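Local coordinates for 3-oxoacyl-(Acyl-carrier protein) synthase (Burkholderia xenovorans, PDB 4EFI) that probably acts as a 3-oxoacyl-[acyl-carrier-protein] synthase, a thiolase-fold condensing enzyme that extends acyl chains carried on acyl-carrier protein, at residues 267-272 with 289-294; 54-59 with 295-300; 89-94 with 151-156; 18-23 with 179-184. All blocks are in the same frame, centred on the assembly; numbering follows the deposited sequence.

The chain shows how a thiolase-type fold is tied together by contacts between distant parts of the sequence. From the N terminus, 18-23 opens interaction 4 and 54-59 opens interaction 2. The loop of interaction 3, from 89-94 to 151-156, opens and closes inside both. Residues 179-184 then close interaction 4, so interactions 4 and 2 cross. Interaction 1 closes its short loop at 289-294, just before 295-300 closes interaction 2, in which it is nested. Interactions 3 and 4 share one mixed sheet, in which strands 149-156 and 176-184 are neighbours. Interactions 1 and 2 touch through Ala272 and Asn300, joining the edge of the other large sheet to the region of strand 56-58.

Interaction 1 (267-272 with 289-294); sequences FLFHQA and ERVPVN
Strand 266-269, an outermost strand of the five-stranded sheet in this thiolase-like fold, runs into an inverse gamma turn centred on Gln271, and both are bound to the irregular segment 289-294, which runs in nearly the same direction. Between them His270 touches Cys128 and Asn300, consistent with the Cys-His-Asn triad of related synthases. Phe267 N donates to Arg290 O at 2.9 Å in a nearly straight bond. Further along, a water bridges the backbones where they do not bond directly: it donates to Phe267 O and Pro292 O and accepts from Phe269 N. Apolar groups close in beside it, with Leu268 CD2 3.9 Å from Pro292 CG and Phe269 CD1 3.9 Å from Val291 CG1. Gln271 bends at chi2 (-78°), turning its amide back over the strand end. Its NE2 donates a straight hydrogen bond to Phe269 O at 3.0 Å, in the amide plane, which fixes the rotation of the group; a weak second bond goes to Pro292 O. Asn294, whose ND2 is held by Thr312, sets its amide steeply across that of Gln271. Its backbone N reaches Gln271 OE1 at 2.9 Å from above the carbonyl plane, 44° out of it.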
loop_
_atom_site.group_PDB
_atom_site.type_symbol
_atom_site.label_atom_id
_atom_site.label_comp_id
_atom_site.label_asym_id
_atom_site.label_seq_id
_atom_site.Cartn_x
_atom_site.Cartn_y
_atom_site.Cartn_z
ATOM N N PHE A 267 -8.024 -3.104 -12.266
ATOM C CA PHE A 267 -7.095 -2.000 -12.078
ATOM C C PHE A 267 -7.155 -1.637 -10.600
ATOM O O PHE A 267 -8.171 -1.131 -10.122
ATOM C CB PHE A 267 -7.517 -0.804 -12.933
ATOM C CG PHE A 267 -7.604 -1.126 -14.417
ATOM C CD1 PHE A 267 -6.467 -1.185 -15.211
ATOM C CD2 PHE A 267 -8.823 -1.397 -15.000
ATOM C CE1 PHE A 267 -6.569 -1.493 -16.571
ATOM C CE2 PHE A 267 -8.915 -1.705 -16.333
ATOM C CZ PHE A 267 -7.796 -1.759 -17.115
ATOM N N LEU A 268 -6.067 -1.915 -9.890
ATOM C CA LEU A 268 -6.001 -1.792 -8.436
ATOM C C LEU A 268 -5.289 -0.510 -8.073
ATOM O O LEU A 268 -4.073 -0.411 -8.273
ATOM C CB LEU A 268 -5.242 -2.988 -7.887
ATOM C CG LEU A 268 -5.830 -4.339 -8.280
ATOM C CD1 LEU A 268 -4.845 -5.445 -8.000
ATOM C CD2 LEU A 268 -7.122 -4.572 -7.513
ATOM N N PHE A 269 -6.031 0.467 -7.568
ATOM C CA PHE A 269 -5.473 1.746 -7.170
ATOM C C PHE A 269 -5.314 1.823 -5.677
ATOM O O PHE A 269 -6.143 1.322 -4.917
ATOM C CB PHE A 269 -6.400 2.890 -7.580
ATOM C CG PHE A 269 -6.400 3.182 -9.055
ATOM C CD1 PHE A 269 -7.158 2.418 -9.919
ATOM C CD2 PHE A 269 -5.625 4.203 -9.581
ATOM C CE1 PHE A 269 -7.159 2.669 -11.297
ATOM C CE2 PHE A 269 -5.624 4.461 -10.946
ATOM C CZ PHE A 269 -6.398 3.687 -11.801
ATOM N N HIS A 270 -4.289 2.536 -5.241
ATOM C CA HIS A 270 -4.214 2.947 -3.862
ATOM C C HIS A 270 -5.520 3.608 -3.500
ATOM O O HIS A 270 -6.030 4.456 -4.255
ATOM C CB HIS A 270 -3.060 3.913 -3.663
ATOM C CG HIS A 270 -3.145 4.690 -2.382
ATOM N ND1 HIS A 270 -3.243 4.093 -1.184
ATOM C CD2 HIS A 270 -3.166 6.057 -2.143
ATOM C CE1 HIS A 270 -3.313 5.027 -0.226
ATOM N NE2 HIS A 270 -3.265 6.228 -0.814
ATOM N N GLN A 271 -6.085 3.231 -2.356
ATOM C CA GLN A 271 -7.423 3.653 -1.963
ATOM C C GLN A 271 -7.377 5.010 -1.266
ATOM O O GLN A 271 -7.584 5.122 -0.060
ATOM C CB GLN A 271 -8.061 2.585 -1.080
ATOM C CG GLN A 271 -8.165 1.223 -1.787
ATOM C CD GLN A 271 -9.317 1.175 -2.762
ATOM O OE1 GLN A 271 -10.482 1.125 -2.361
ATOM N NE2 GLN A 271 -8.998 1.177 -4.059
ATOM N N ALA A 272 -7.071 6.050 -2.029
ATOM C CA ALA A 272 -6.802 7.358 -1.455
ATOM C C ALA A 272 -8.049 7.965 -0.821
ATOM O O ALA A 272 -8.009 8.450 0.317
ATOM C CB ALA A 272 -6.242 8.297 -2.526
ATOM N N GLU A 289 -16.472 -0.743 -13.062
ATOM C CA GLU A 289 -16.682 -2.045 -12.443
ATOM C C GLU A 289 -15.372 -2.848 -12.326
ATOM O O GLU A 289 -15.263 -3.771 -11.521
ATOM C CB GLU A 289 -17.755 -2.836 -13.201
ATOM C CG GLU A 289 -17.304 -3.483 -14.509
ATOM C CD GLU A 289 -17.204 -2.541 -15.690
ATOM O OE1 GLU A 289 -17.429 -1.310 -15.568
ATOM O OE2 GLU A 289 -16.890 -3.063 -16.778
ATOM N N ARG A 290 -14.364 -2.485 -13.111
ATOM C CA ARG A 290 -13.081 -3.168 -13.043
ATOM C C ARG A 290 -12.052 -2.412 -12.201
ATOM O O ARG A 290 -10.848 -2.684 -12.276
ATOM C CB ARG A 290 -12.558 -3.435 -14.434
ATOM C CG ARG A 290 -13.129 -4.734 -14.978
ATOM C CD ARG A 290 -13.082 -4.839 -16.487
ATOM N NE ARG A 290 -14.174 -4.145 -17.162
ATOM C CZ ARG A 290 -14.220 -3.990 -18.484
ATOM N NH1 ARG A 290 -13.227 -4.445 -19.227
ATOM N NH2 ARG A 290 -15.242 -3.371 -19.072
ATOM N N VAL A 291 -12.539 -1.486 -11.387
ATOM C CA VAL A 291 -11.701 -0.705 -10.470
ATOM C C VAL A 291 -12.184 -1.009 -9.049
ATOM O O VAL A 291 -13.070 -0.340 -8.541
ATOM C CB VAL A 291 -11.824 0.814 -10.772
ATOM C CG1 VAL A 291 -10.949 1.641 -9.816
ATOM C CG2 VAL A 291 -11.438 1.116 -12.211
ATOM N N PRO A 292 -11.626 -2.051 -8.403
ATOM C CA PRO A 292 -12.155 -2.467 -7.092
ATOM C C PRO A 292 -11.948 -1.419 -6.001
ATOM O O PRO A 292 -10.987 -0.652 -6.018
ATOM C CB PRO A 292 -11.338 -3.723 -6.785
ATOM C CG PRO A 292 -10.966 -4.257 -8.170
ATOM C CD PRO A 292 -10.663 -3.028 -8.938
ATOM N N VAL A 293 -12.876 -1.400 -5.056
ATOM C CA VAL A 293 -12.848 -0.449 -3.953
ATOM C C VAL A 293 -13.198 -1.191 -2.675
ATOM O O VAL A 293 -14.187 -1.937 -2.619
ATOM C CB VAL A 293 -13.870 0.700 -4.166
ATOM C CG1 VAL A 293 -13.923 1.618 -2.962
ATOM C CG2 VAL A 293 -13.496 1.502 -5.402
ATOM N N ASN A 294 -12.394 -0.996 -1.644
ATOM C CA ASN A 294 -12.682 -1.553 -0.315
ATOM C C ASN A 294 -12.515 -0.511 0.786
ATOM O O ASN A 294 -12.539 -0.838 1.976
ATOM C CB ASN A 294 -11.860 -2.813 -0.007
ATOM C CG ASN A 294 -10.383 -2.525 0.193
ATOM O OD1 ASN A 294 -9.939 -1.395 0.028
ATOM N ND2 ASN A 294 -9.613 -3.551 0.529
HETATM O O HOH W 1 -8.788 -0.019 -7.620
#

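Interaction 2 (54-59 with 295-300); sequences VNRRRW and IGEYGN
Arg56 grips Glu297 side-on with two nitrogens, one to each carboxylate oxygen: NE meets OE1 at 2.9 Å and NH2 meets OE2 at 2.8 Å, the latter through the syn lone pair. The two side chains lie alongside each other, pointing the same way, with the guanidinium and carboxylate planes 29° apart. Glu297 is modelled in two conformers, so the pair describes one of them. Next to this pair, Gly296 O takes two backbone donors from the same face of its plane, Asn55 N at 2.9 Å and Arg56 N at 3.0 Å. This fastens the turn of helix 295-298 to the start of strand 56-58. Waters extend the link: one joins Arg58 NE to Glu297 O, another Arg58 N to Tyr298 O. The far end of Arg58 is held by Pro27 and Glu353, while its CG meets the edge of the Tyr298 ring, 4.2 Å from CD1. Packing completes the contact where Val54 CG1 lies 3.7 Å from the CA of Gly299, the positive-phi residue just after the helix. The chemistry thus grades from charge pairing, through water, to the buried packing of Val54 on Ile295 and Gly299, with the ion pair and the doubly bonded carbonyl fixing the helix turn against the strand.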
loop_
_atom_site.group_PDB
_atom_site.type_symbol
_atom_site.label_atom_id
_atom_site.label_comp_id
_atom_site.label_asym_id
_atom_site.label_seq_id
_atom_site.Cartn_x
_atom_site.Cartn_y
_atom_site.Cartn_z
ATOM N N VAL A 54 -15.880 6.047 3.219
ATOM C CA VAL A 54 -15.469 5.211 4.390
ATOM C C VAL A 54 -16.551 5.037 5.492
ATOM O O VAL A 54 -16.854 6.030 6.198
ATOM C CB VAL A 54 -14.210 5.820 5.104
ATOM C CG1 VAL A 54 -13.670 4.877 6.180
ATOM C CG2 VAL A 54 -13.092 6.153 4.114
ATOM N N ASN A 55 -17.122 3.817 5.630
ATOM C CA ASN A 55 -18.165 3.506 6.625
ATOM C C ASN A 55 -17.568 2.995 7.934
ATOM O O ASN A 55 -18.070 3.270 9.025
ATOM C CB ASN A 55 -19.130 2.444 6.088
ATOM C CG ASN A 55 -19.865 2.891 4.828
ATOM O OD1 ASN A 55 -20.559 3.897 4.840
ATOM N ND2 ASN A 55 -19.684 2.150 3.737
ATOM N N ARG A 56 -16.515 2.212 7.790
ATOM C CA ARG A 56 -15.813 1.564 8.895
ATOM C C ARG A 56 -14.331 1.553 8.580
ATOM O O ARG A 56 -13.947 1.629 7.421
ATOM C CB ARG A 56 -16.308 0.106 9.030
ATOM C CG ARG A 56 -17.648 -0.043 9.724
ATOM C CD ARG A 56 -18.322 -1.415 9.490
ATOM N NE ARG A 56 -18.761 -1.541 8.113
ATOM C CZ ARG A 56 -19.858 -0.977 7.614
ATOM N NH1 ARG A 56 -20.662 -0.257 8.384
ATOM N NH2 ARG A 56 -20.151 -1.143 6.337
ATOM N N ARG A 57 -13.504 1.406 9.606
ATOM C CA ARG A 57 -12.080 1.162 9.436
ATOM C C ARG A 57 -11.557 0.416 10.661
ATOM O O ARG A 57 -12.243 0.340 11.686
ATOM C CB ARG A 57 -11.298 2.470 9.200
ATOM C CG ARG A 57 -10.993 3.310 10.422
ATOM C CD ARG A 57 -12.197 4.040 10.942
ATOM N NE ARG A 57 -12.608 5.173 10.107
ATOM C CZ ARG A 57 -13.858 5.553 9.880
ATOM N NH1 ARG A 57 -14.099 6.644 9.162
ATOM N NH2 ARG A 57 -14.881 4.866 10.366
ATOM N N ARG A 58 -10.380 -0.180 10.534
ATOM C CA ARG A 58 -9.759 -0.873 11.667
ATOM C C ARG A 58 -8.611 -0.072 12.240
ATOM O O ARG A 58 -7.790 0.448 11.473
ATOM C CB ARG A 58 -9.238 -2.241 11.230
ATOM C CG ARG A 58 -10.255 -3.103 10.517
ATOM C CD ARG A 58 -11.477 -3.367 11.366
ATOM N NE ARG A 58 -12.388 -4.352 10.754
ATOM C CZ ARG A 58 -12.364 -5.672 10.959
ATOM N NH1 ARG A 58 -11.491 -6.220 11.781
ATOM N NH2 ARG A 58 -13.237 -6.458 10.335
ATOM N N TRP A 59 -8.551 0.060 13.559
ATOM C CA TRP A 59 -7.477 0.793 14.218
ATOM C C TRP A 59 -6.700 -0.102 15.176
ATOM O O TRP A 59 -7.279 -0.762 16.038
ATOM C CB TRP A 59 -8.004 1.989 14.993
ATOM C CG TRP A 59 -8.329 3.211 14.175
ATOM C CD1 TRP A 59 -8.132 3.394 12.830
ATOM C CD2 TRP A 59 -8.890 4.419 14.677
ATOM N NE1 TRP A 59 -8.549 4.669 12.483
ATOM C CE2 TRP A 59 -9.010 5.307 13.598
ATOM C CE3 TRP A 59 -9.287 4.833 15.947
ATOM C CZ2 TRP A 59 -9.530 6.596 13.746
ATOM C CZ3 TRP A 59 -9.806 6.121 16.100
ATOM C CH2 TRP A 59 -9.917 6.980 14.998
ATOM N N ILE A 295 -12.444 0.758 0.402
ATOM C CA ILE A 295 -12.255 1.857 1.335
ATOM C C ILE A 295 -13.448 1.956 2.285
ATOM O O ILE A 295 -13.332 2.443 3.418
ATOM C CB ILE A 295 -11.966 3.167 0.542
ATOM C CG1 ILE A 295 -11.150 4.144 1.398
ATOM C CG2 ILE A 295 -13.247 3.740 0.014
ATOM C CD1 ILE A 295 -10.847 5.469 0.728
ATOM N N GLY A 296 -14.609 1.484 1.855
ATOM C CA GLY A 296 -15.765 1.514 2.720
ATOM C C GLY A 296 -15.640 0.747 4.022
ATOM O O GLY A 296 -16.256 1.112 5.034
ATOM N N GLU A 297 -14.887 -0.345 3.992
ATOM C CA GLU A 297 -14.750 -1.203 5.169
ATOM C C GLU A 297 -13.433 -1.002 5.909
ATOM O O GLU A 297 -13.336 -1.355 7.065
ATOM C CB GLU A 297 -14.849 -2.692 4.791
ATOM C CG GLU A 297 -16.153 -3.110 4.140
ATOM C CD GLU A 297 -17.372 -2.808 4.996
ATOM O OE1 GLU A 297 -17.374 -3.156 6.196
ATOM O OE2 GLU A 297 -18.329 -2.210 4.464
ATOM N N TYR A 298 -12.418 -0.456 5.236
ATOM C CA TYR A 298 -11.069 -0.403 5.786
ATOM C C TYR A 298 -10.456 0.989 5.842
ATOM O O TYR A 298 -9.389 1.162 6.436
ATOM C CB TYR A 298 -10.114 -1.355 5.048
ATOM C CG TYR A 298 -10.607 -2.767 5.114
ATOM C CD1 TYR A 298 -10.533 -3.496 6.297
ATOM C CD2 TYR A 298 -11.232 -3.359 4.009
ATOM C CE1 TYR A 298 -11.044 -4.789 6.370
ATOM C CE2 TYR A 298 -11.745 -4.633 4.081
ATOM C CZ TYR A 298 -11.650 -5.336 5.257
ATOM O OH TYR A 298 -12.160 -6.626 5.341
ATOM N N GLY A 299 -11.120 1.987 5.260
ATOM C CA GLY A 299 -10.501 3.288 5.091
ATOM C C GLY A 299 -9.292 3.201 4.184
ATOM O O GLY A 299 -9.047 2.191 3.522
ATOM N N ASN A 300 -8.530 4.286 4.150
ATOM C CA ASN A 300 -7.268 4.370 3.424
ATOM C C ASN A 300 -6.196 3.755 4.318
ATOM O O ASN A 300 -5.944 4.268 5.403
ATOM C CB ASN A 300 -7.009 5.856 3.153
ATOM C CG ASN A 300 -5.666 6.164 2.550
ATOM O OD1 ASN A 300 -4.689 5.425 2.696
ATOM N ND2 ASN A 300 -5.599 7.321 1.891
HETATM O O HOH W 2 -8.608 -0.728 8.305
HETATM O O HOH W 3 -14.164 -3.112 8.995
HETATM O O HOH W 4 -14.296 -6.178 7.594
#

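Interaction 3 (89-94 with 151-156); sequences DALIFV and LLAVGD
The Phe93 ring turns its edge to Ala153, whose CB lies in the ring plane, 3.8 Å from CD1; the same CD1 is 3.5 Å from Ala153 O. With CG anti to the backbone N (chi1 179°), the CD1 edge of the ring is brought beside the alanine CB. The side chains belong to two parallel strands whose axes run 4.7 Å apart. Five backbone bonds join them in a regular alternation: Ala153 N donates to Ile92 O, and Val94 N to Ala153 O, both at 2.8 Å, with Leu151, Ile92 and Gly155 continuing the pattern. On the face opposite Phe93, Ile92 and Leu152 lie side by side and point the same way, CD1 of the isoleucine 3.9 Å from CD2 of the leucine. Val94 CB meets Val154 CG2 at 4.1 Å, continuing the apolar row. Strand 120-124 flanks 90-94 on its other edge, while 176-184 flanks 149-156. The chain passes from 120-124 through helix 130-143 to 149-156 in a beta-alpha-beta crossover that steps over strand 90-94. Helix 105-112 packs on Leu91 and Phe93, and helix 130-143 covers Ile92, Val94 and Leu152, leaving the paired strands between two helical layers.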
loop_
_atom_site.group_PDB
_atom_site.type_symbol
_atom_site.label_atom_id
_atom_site.label_comp_id
_atom_site.label_asym_id
_atom_site.label_seq_id
_atom_site.Cartn_x
_atom_site.Cartn_y
_atom_site.Cartn_z
ATOM N N ASP A 89 14.795 -16.093 1.434
ATOM C CA ASP A 89 16.056 -15.438 1.052
ATOM C C ASP A 89 16.124 -13.943 1.303
ATOM O O ASP A 89 17.215 -13.407 1.432
ATOM C CB ASP A 89 16.355 -15.719 -0.423
ATOM C CG ASP A 89 16.469 -17.196 -0.715
ATOM O OD1 ASP A 89 17.218 -17.884 0.022
ATOM O OD2 ASP A 89 15.844 -17.675 -1.687
ATOM N N ALA A 90 14.981 -13.266 1.354
ATOM C CA ALA A 90 14.962 -11.840 1.665
ATOM C C ALA A 90 13.616 -11.470 2.238
ATOM O O ALA A 90 12.584 -12.046 1.855
ATOM C CB ALA A 90 15.217 -11.021 0.394
ATOM N N LEU A 91 13.628 -10.511 3.150
ATOM C CA LEU A 91 12.421 -9.898 3.675
ATOM C C LEU A 91 12.584 -8.388 3.564
ATOM O O LEU A 91 13.533 -7.797 4.101
ATOM C CB LEU A 91 12.180 -10.283 5.137
ATOM C CG LEU A 91 10.834 -9.779 5.677
ATOM C CD1 LEU A 91 10.141 -10.760 6.599
ATOM C CD2 LEU A 91 10.983 -8.421 6.337
ATOM N N ILE A 92 11.647 -7.770 2.854
ATOM C CA ILE A 92 11.619 -6.324 2.704
ATOM C C ILE A 92 10.416 -5.787 3.449
ATOM O O ILE A 92 9.302 -6.240 3.196
ATOM C CB ILE A 92 11.512 -5.961 1.221
ATOM C CG1 ILE A 92 12.658 -6.603 0.423
ATOM C CG2 ILE A 92 11.536 -4.439 1.050
ATOM C CD1 ILE A 92 12.577 -6.364 -1.090
ATOM N N PHE A 93 10.643 -4.861 4.372
ATOM C CA PHE A 93 9.574 -4.237 5.166
ATOM C C PHE A 93 9.360 -2.816 4.686
ATOM O O PHE A 93 10.224 -1.937 4.872
ATOM C CB PHE A 93 9.950 -4.265 6.666
ATOM C CG PHE A 93 8.916 -3.624 7.586
ATOM C CD1 PHE A 93 7.647 -4.140 7.696
ATOM C CD2 PHE A 93 9.233 -2.524 8.354
ATOM C CE1 PHE A 93 6.706 -3.562 8.566
ATOM C CE2 PHE A 93 8.304 -1.944 9.206
ATOM C CZ PHE A 93 7.060 -2.473 9.325
ATOM N N VAL A 94 8.234 -2.585 4.033
ATOM C CA VAL A 94 7.864 -1.272 3.517
ATOM C C VAL A 94 6.797 -0.707 4.432
ATOM O O VAL A 94 5.716 -1.316 4.585
ATOM C CB VAL A 94 7.325 -1.361 2.091
ATOM C CG1 VAL A 94 6.911 0.033 1.597
ATOM C CG2 VAL A 94 8.381 -1.986 1.189
ATOM N N LEU A 151 9.889 -12.409 0.809
ATOM C CA LEU A 151 8.705 -11.923 1.514
ATOM C C LEU A 151 8.691 -10.398 1.519
ATOM O O LEU A 151 9.681 -9.750 1.863
ATOM C CB LEU A 151 8.685 -12.429 2.963
ATOM C CG LEU A 151 8.554 -13.949 3.104
ATOM C CD1 LEU A 151 8.514 -14.307 4.582
ATOM C CD2 LEU A 151 7.299 -14.453 2.420
ATOM N N LEU A 152 7.544 -9.837 1.116
ATOM C CA LEU A 152 7.317 -8.412 1.163
ATOM C C LEU A 152 6.320 -8.120 2.255
ATOM O O LEU A 152 5.136 -8.463 2.139
ATOM C CB LEU A 152 6.780 -7.877 -0.168
ATOM C CG LEU A 152 7.539 -8.252 -1.429
ATOM C CD1 LEU A 152 6.759 -7.758 -2.634
ATOM C CD2 LEU A 152 8.946 -7.706 -1.411
ATOM N N ALA A 153 6.806 -7.495 3.317
ATOM C CA ALA A 153 5.990 -7.118 4.463
ATOM C C ALA A 153 5.642 -5.652 4.283
ATOM O O ALA A 153 6.501 -4.776 4.425
ATOM C CB ALA A 153 6.784 -7.331 5.743
ATOM N N VAL A 154 4.402 -5.353 3.889
ATOM C CA VAL A 154 4.002 -4.012 3.505
ATOM C C VAL A 154 2.819 -3.635 4.395
ATOM O O VAL A 154 1.760 -4.279 4.348
ATOM C CB VAL A 154 3.644 -3.924 2.016
ATOM C CG1 VAL A 154 3.235 -2.479 1.655
ATOM C CG2 VAL A 154 4.819 -4.419 1.177
ATOM N N GLY A 155 3.004 -2.639 5.257
ATOM C CA GLY A 155 1.973 -2.353 6.244
ATOM C C GLY A 155 2.179 -1.019 6.915
ATOM O O GLY A 155 3.253 -0.418 6.846
ATOM N N ASP A 156 1.140 -0.552 7.594
ATOM C CA ASP A 156 1.215 0.735 8.274
ATOM C C ASP A 156 0.149 0.794 9.349
ATOM O O ASP A 156 -0.905 0.135 9.239
ATOM C CB ASP A 156 0.969 1.895 7.297
ATOM C CG ASP A 156 2.207 2.720 7.004
ATOM O OD1 ASP A 156 3.159 2.782 7.805
ATOM O OD2 ASP A 156 2.209 3.338 5.923
#

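Interaction 4 (18-23 with 179-184); sequences RIAGVV and MTALET
Thr180 faces Val22 in a non-hydrogen-bonded pair of antiparallel strands, and its two branches meet different neighbours. Its CB stands 4.2 Å from Gly21 O. From there CG2, placed opposite the backbone N, comes within 3.8 Å of Gly21 O and 4.1 Å of Ile19 CG2. The other branch, OG1, lies 3.8 Å from Val22 CG1, the two side chains running alongside and pointing the same way. The hydroxyl is hydrogen-bonded to the Tyr131 hydroxyl, so this buried polar atom is satisfied from the neighbouring helix. Next to Thr180 the regular register is interrupted by a beta bulge: Ala20 and Gly21 together face Ala181. Ala181 O receives Ala20 N at 2.8 Å, while Ala181 N donates to Gly21 O at 2.9 Å. The extra residue turns Ala20 CB toward Ala181 CB, 4.1 Å away. Beyond the bulge, regular bonding resumes between Arg18 and Glu183, and at the other end between Val23 and Met179. Ile19 CG1 rests on Leu182 CD2 at 3.8 Å, and Glu183 sends its carboxylate to Arg149. Both are inner strands of the six-stranded sheet, 149-156 bordering 176-184 and 349-353 bordering 17-26. Helix 130-143 packs on the face of Ile19, Thr180 and Leu182; helix 66-81 packs on Val23, Met179 and Ala181.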
loop_
_atom_site.group_PDB
_atom_site.type_symbol
_atom_site.label_atom_id
_atom_site.label_comp_id
_atom_site.label_asym_id
_atom_site.label_seq_id
_atom_site.Cartn_x
_atom_site.Cartn_y
_atom_site.Cartn_z
ATOM N N ARG A 18 7.261 -14.638 -9.760
ATOM C CA ARG A 18 5.811 -14.543 -9.694
ATOM C C ARG A 18 5.357 -14.333 -8.264
ATOM O O ARG A 18 6.040 -14.723 -7.304
ATOM C CB ARG A 18 5.149 -15.814 -10.248
ATOM C CG ARG A 18 5.493 -17.088 -9.495
ATOM C CD ARG A 18 4.882 -18.350 -10.124
ATOM N NE ARG A 18 3.456 -18.496 -9.835
ATOM C CZ ARG A 18 2.966 -19.003 -8.707
ATOM N NH1 ARG A 18 1.655 -19.086 -8.534
ATOM N NH2 ARG A 18 3.786 -19.418 -7.751
ATOM N N ILE A 19 4.200 -13.704 -8.119
ATOM C CA ILE A 19 3.524 -13.653 -6.847
ATOM C C ILE A 19 2.999 -15.058 -6.544
ATOM O O ILE A 19 2.298 -15.668 -7.364
ATOM C CB ILE A 19 2.373 -12.638 -6.853
ATOM C CG1 ILE A 19 2.928 -11.232 -7.059
ATOM C CG2 ILE A 19 1.587 -12.729 -5.559
ATOM C CD1 ILE A 19 1.863 -10.157 -7.256
ATOM N N ALA A 20 3.332 -15.566 -5.359
ATOM C CA ALA A 20 2.937 -16.903 -4.940
ATOM C C ALA A 20 1.791 -16.920 -3.920
ATOM O O ALA A 20 1.175 -17.966 -3.712
ATOM C CB ALA A 20 4.152 -17.621 -4.354
ATOM N N GLY A 21 1.508 -15.799 -3.268
ATOM C CA GLY A 21 0.459 -15.733 -2.257
ATOM C C GLY A 21 0.445 -14.367 -1.618
ATOM O O GLY A 21 1.479 -13.671 -1.653
ATOM N N VAL A 22 -0.689 -13.973 -1.048
ATOM C CA VAL A 22 -0.814 -12.682 -0.361
ATOM C C VAL A 22 -1.770 -12.861 0.827
ATOM O O VAL A 22 -2.856 -13.419 0.674
ATOM C CB VAL A 22 -1.422 -11.584 -1.266
ATOM C CG1 VAL A 22 -1.400 -10.223 -0.555
ATOM C CG2 VAL A 22 -0.733 -11.492 -2.612
ATOM N N VAL A 23 -1.345 -12.449 2.015
ATOM C CA VAL A 23 -2.245 -12.414 3.161
ATOM C C VAL A 23 -2.232 -11.013 3.784
ATOM O O VAL A 23 -1.152 -10.399 3.947
ATOM C CB VAL A 23 -1.861 -13.446 4.236
ATOM C CG1 VAL A 23 -2.730 -13.321 5.477
ATOM C CG2 VAL A 23 -1.960 -14.851 3.670
ATOM N N MET A 179 1.547 -9.470 3.949
ATOM C CA MET A 179 2.723 -10.197 3.511
ATOM C C MET A 179 2.446 -10.802 2.144
ATOM O O MET A 179 1.441 -11.482 1.975
ATOM C CB MET A 179 3.135 -11.280 4.529
ATOM C CG MET A 179 4.546 -11.818 4.280
ATOM S SD MET A 179 5.834 -10.645 4.811
ATOM C CE MET A 179 5.921 -11.029 6.547
ATOM N N THR A 180 3.355 -10.562 1.204
ATOM C CA THR A 180 3.302 -11.096 -0.153
ATOM C C THR A 180 4.510 -11.987 -0.365
ATOM O O THR A 180 5.642 -11.610 -0.013
ATOM C CB THR A 180 3.337 -9.954 -1.200
ATOM O OG1 THR A 180 2.177 -9.129 -1.038
ATOM C CG2 THR A 180 3.351 -10.497 -2.641
ATOM N N ALA A 181 4.283 -13.174 -0.918
ATOM C CA ALA A 181 5.352 -14.127 -1.236
ATOM C C ALA A 181 5.661 -14.022 -2.707
ATOM O O ALA A 181 4.753 -14.040 -3.534
ATOM C CB ALA A 181 4.898 -15.554 -0.933
ATOM N N LEU A 182 6.945 -13.952 -3.029
ATOM C CA LEU A 182 7.430 -14.004 -4.398
ATOM C C LEU A 182 8.329 -15.215 -4.555
ATOM O O LEU A 182 9.088 -15.541 -3.659
ATOM C CB LEU A 182 8.252 -12.766 -4.758
ATOM C CG LEU A 182 7.622 -11.416 -4.529
ATOM C CD1 LEU A 182 8.635 -10.352 -4.933
ATOM C CD2 LEU A 182 6.328 -11.251 -5.327
ATOM N N GLU A 183 8.274 -15.860 -5.716
ATOM C CA GLU A 183 9.104 -17.038 -5.989
ATOM C C GLU A 183 9.597 -17.058 -7.433
ATOM O O GLU A 183 8.927 -16.584 -8.346
ATOM C CB GLU A 183 8.337 -18.347 -5.705
ATOM C CG GLU A 183 9.236 -19.594 -5.669
ATOM C CD GLU A 183 8.544 -20.857 -5.188
ATOM O OE1 GLU A 183 7.346 -21.028 -5.480
ATOM O OE2 GLU A 183 9.229 -21.675 -4.534
ATOM N N THR A 184 10.777 -17.618 -7.631
ATOM C CA THR A 184 11.281 -17.919 -8.952
ATOM C C THR A 184 10.207 -18.688 -9.751
ATOM O O THR A 184 9.510 -19.565 -9.214
ATOM C CB THR A 184 12.648 -18.676 -8.820
ATOM O OG1 THR A 184 13.168 -19.010 -10.110
ATOM C CG2 THR A 184 12.515 -19.913 -7.980
#